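Local coordinates for putative branched-chain amino acid ABC transporter, periplasmic branched-chain amino acid-binding protein (Pseudomonas protegens Pf-5, PDB 4RU0), which probably binds a branched-chain amino acid or similar small solute in the periplasm as the receptor of an ABC importer, at residues A[270-278]-A[400-408]. Numbering follows the deposited sequence.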
# COMPACT_ATOMS: atom_id res chain seq x y z
N ALA A 270 -4.62 -7.46 -4.89
CA ALA A 270 -5.58 -8.48 -5.30
C ALA A 270 -6.26 -9.03 -4.06
O ALA A 270 -6.62 -10.20 -4.01
CB ALA A 270 -4.90 -9.59 -6.09
N SER A 271 -6.43 -8.17 -3.06
CA SER A 271 -6.86 -8.61 -1.74
C SER A 271 -8.22 -8.06 -1.33
O SER A 271 -8.60 -8.15 -0.16
CB SER A 271 -5.82 -8.19 -0.69
OG SER A 271 -5.68 -6.78 -0.67
N SER A 272 -8.97 -7.50 -2.28
CA SER A 272 -10.27 -6.93 -1.97
C SER A 272 -11.42 -7.90 -2.22
O SER A 272 -11.28 -8.87 -2.96
CB SER A 272 -10.51 -5.66 -2.78
OG SER A 272 -11.90 -5.39 -2.83
N SER A 273 -12.56 -7.61 -1.60
CA SER A 273 -13.80 -8.35 -1.84
C SER A 273 -14.18 -8.29 -3.31
O SER A 273 -14.61 -9.28 -3.90
CB SER A 273 -14.95 -7.76 -1.01
OG SER A 273 -14.61 -7.68 0.36
N GLU A 274 -13.99 -7.12 -3.90
CA GLU A 274 -14.35 -6.88 -5.29
C GLU A 274 -13.45 -7.66 -6.25
O GLU A 274 -13.82 -7.90 -7.40
CB GLU A 274 -14.27 -5.38 -5.60
CG GLU A 274 -15.07 -4.54 -4.62
CD GLU A 274 -15.05 -3.07 -4.97
OE1 GLU A 274 -14.37 -2.69 -5.95
OE2 GLU A 274 -15.73 -2.29 -4.25
N ASP A 275 -12.27 -8.04 -5.79
CA ASP A 275 -11.36 -8.82 -6.61
C ASP A 275 -11.82 -10.27 -6.72
O ASP A 275 -11.45 -10.96 -7.66
CB ASP A 275 -9.94 -8.77 -6.04
CG ASP A 275 -9.29 -7.41 -6.21
OD1 ASP A 275 -9.42 -6.81 -7.30
OD2 ASP A 275 -8.64 -6.94 -5.25
N VAL A 276 -12.62 -10.72 -5.75
CA VAL A 276 -12.97 -12.14 -5.67
C VAL A 276 -14.47 -12.44 -5.70
O VAL A 276 -14.86 -13.55 -6.03
CB VAL A 276 -12.38 -12.76 -4.39
CG1 VAL A 276 -10.89 -12.87 -4.51
CG2 VAL A 276 -12.77 -11.93 -3.17
N LEU A 277 -15.29 -11.46 -5.35
CA LEU A 277 -16.75 -11.61 -5.47
C LEU A 277 -17.23 -12.04 -6.87
O LEU A 277 -18.11 -12.88 -6.98
CB LEU A 277 -17.46 -10.32 -5.06
CG LEU A 277 -17.68 -10.13 -3.55
CD1 LEU A 277 -18.12 -8.72 -3.25
CD2 LEU A 277 -18.70 -11.13 -3.03
N PRO A 278 -16.65 -11.47 -7.95
CA PRO A 278 -17.13 -11.92 -9.27
C PRO A 278 -16.84 -13.39 -9.56
O PRO A 278 -17.49 -13.98 -10.42
CB PRO A 278 -16.36 -11.02 -10.25
CG PRO A 278 -15.98 -9.82 -9.45
CD PRO A 278 -15.70 -10.34 -8.08
N GLN A 400 -5.01 -12.88 4.95
CA GLN A 400 -6.43 -13.06 5.25
C GLN A 400 -7.06 -14.01 4.24
O GLN A 400 -6.63 -14.08 3.08
CB GLN A 400 -7.16 -11.72 5.25
CG GLN A 400 -7.11 -10.97 3.94
CD GLN A 400 -7.74 -9.61 4.04
OE1 GLN A 400 -7.74 -9.00 5.11
NE2 GLN A 400 -8.28 -9.11 2.93
N GLN A 401 -8.08 -14.75 4.68
CA GLN A 401 -8.70 -15.80 3.88
C GLN A 401 -10.16 -15.49 3.54
O GLN A 401 -10.92 -15.03 4.40
CB GLN A 401 -8.59 -17.14 4.60
CG GLN A 401 -9.21 -18.31 3.86
CD GLN A 401 -8.72 -19.65 4.38
OE1 GLN A 401 -8.58 -19.84 5.59
NE2 GLN A 401 -8.43 -20.57 3.47
N TRP A 402 -10.54 -15.75 2.30
CA TRP A 402 -11.88 -15.45 1.80
C TRP A 402 -12.80 -16.67 1.85
O TRP A 402 -12.43 -17.75 1.37
CB TRP A 402 -11.77 -14.92 0.37
CG TRP A 402 -13.06 -14.58 -0.30
CD1 TRP A 402 -13.65 -15.26 -1.33
CD2 TRP A 402 -13.91 -13.47 -0.00
NE1 TRP A 402 -14.82 -14.63 -1.69
CE2 TRP A 402 -15.01 -13.54 -0.89
CE3 TRP A 402 -13.86 -12.43 0.93
CZ2 TRP A 402 -16.04 -12.60 -0.87
CZ3 TRP A 402 -14.89 -11.50 0.95
CH2 TRP A 402 -15.97 -11.60 0.05
N ASP A 403 -13.99 -16.51 2.43
CA ASP A 403 -14.90 -17.65 2.54
C ASP A 403 -16.08 -17.56 1.56
O ASP A 403 -16.96 -18.42 1.55
CB ASP A 403 -15.43 -17.80 3.97
CG ASP A 403 -16.20 -16.58 4.46
OD1 ASP A 403 -16.79 -15.85 3.64
OD2 ASP A 403 -16.23 -16.37 5.69
N GLY A 404 -16.08 -16.52 0.73
CA GLY A 404 -17.15 -16.31 -0.22
C GLY A 404 -17.97 -15.10 0.14
O GLY A 404 -18.72 -14.57 -0.68
N ALA A 405 -17.82 -14.65 1.39
CA ALA A 405 -18.59 -13.52 1.89
C ALA A 405 -17.73 -12.57 2.72
O ALA A 405 -17.93 -11.36 2.68
CB ALA A 405 -19.76 -14.02 2.72
N ASN A 406 -16.79 -13.12 3.48
CA ASN A 406 -15.96 -12.31 4.37
C ASN A 406 -14.50 -12.72 4.40
O ASN A 406 -14.14 -13.83 4.00
CB ASN A 406 -16.52 -12.38 5.80
CG ASN A 406 -17.86 -11.68 5.93
OD1 ASN A 406 -17.92 -10.47 6.12
ND2 ASN A 406 -18.94 -12.45 5.85
N TRP A 407 -13.66 -11.80 4.88
CA TRP A 407 -12.25 -12.08 5.11
C TRP A 407 -12.01 -12.51 6.55
O TRP A 407 -12.71 -12.07 7.46
CB TRP A 407 -11.39 -10.86 4.79
CG TRP A 407 -11.35 -10.49 3.35
CD1 TRP A 407 -11.99 -9.44 2.75
CD2 TRP A 407 -10.63 -11.16 2.30
NE1 TRP A 407 -11.71 -9.42 1.41
CE2 TRP A 407 -10.88 -10.46 1.11
CE3 TRP A 407 -9.80 -12.29 2.27
CZ2 TRP A 407 -10.32 -10.85 -0.12
CZ3 TRP A 407 -9.24 -12.67 1.05
CH2 TRP A 407 -9.51 -11.96 -0.12
N THR A 408 -11.02 -13.37 6.75
CA THR A 408 -10.62 -13.80 8.08
C THR A 408 -9.10 -13.76 8.21
O THR A 408 -8.40 -14.40 7.44
CB THR A 408 -11.13 -15.23 8.39
OG1 THR A 408 -12.56 -15.27 8.30
CG2 THR A 408 -10.71 -15.67 9.79
O HOH W 1 -16.25 -15.13 -4.20
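The indole of Trp402 meets Val276 with one face: CG2 of Val276 stands 3.6 Å from the centroid of the five-membered ring of Trp402 and only 9° off its normal, a CH-pi contact over the ring face. On the opposite face lie the backbone nitrogens of Gly404 and Ala405, offset toward the rim. Leu277 comes to the edge, its CD2 3.7 Å from Trp402 CZ2. In the ring plane a water accepts from Trp402 NE1 at 2.9 Å and donates to Val276 O at 2.8 Å, bridging the segments. CG of Trp402 is anti to the backbone N (chi1 179°), which carries the indole across to the helical turn. With an alanine in place of Trp402, the CG2 methyl of Val276 would probably lose its aromatic surface and the water its indole donor.

The Trp407 ring has Trp402 CE3 over the centre of one face, 3.5 Å above the plane. Its other face takes Gln400 NE2 over the centre and, toward the rim, Ser271 O, which is 3.2 Å from Trp407 CZ2. The backbone of Ser272 and Ser273 reaches its edge. Ser272 is the N-cap of the short helix, its OG accepting from Glu274 N (2.9 Å), and it forms a capping box with Asp275, whose OD2 accepts from Ser272 N (3.0 Å).

Strands 396-402 and 407-415 form a hairpin at one side of a mixed sheet in this periplasmic-binding-protein fold; Trp402 pairs through its backbone with Gly285 and Tyr286. Tyr286 also touches Val276 and Trp407, while helix 325-348 meets Ser272 and Gln400 through Tyr326 and Val325.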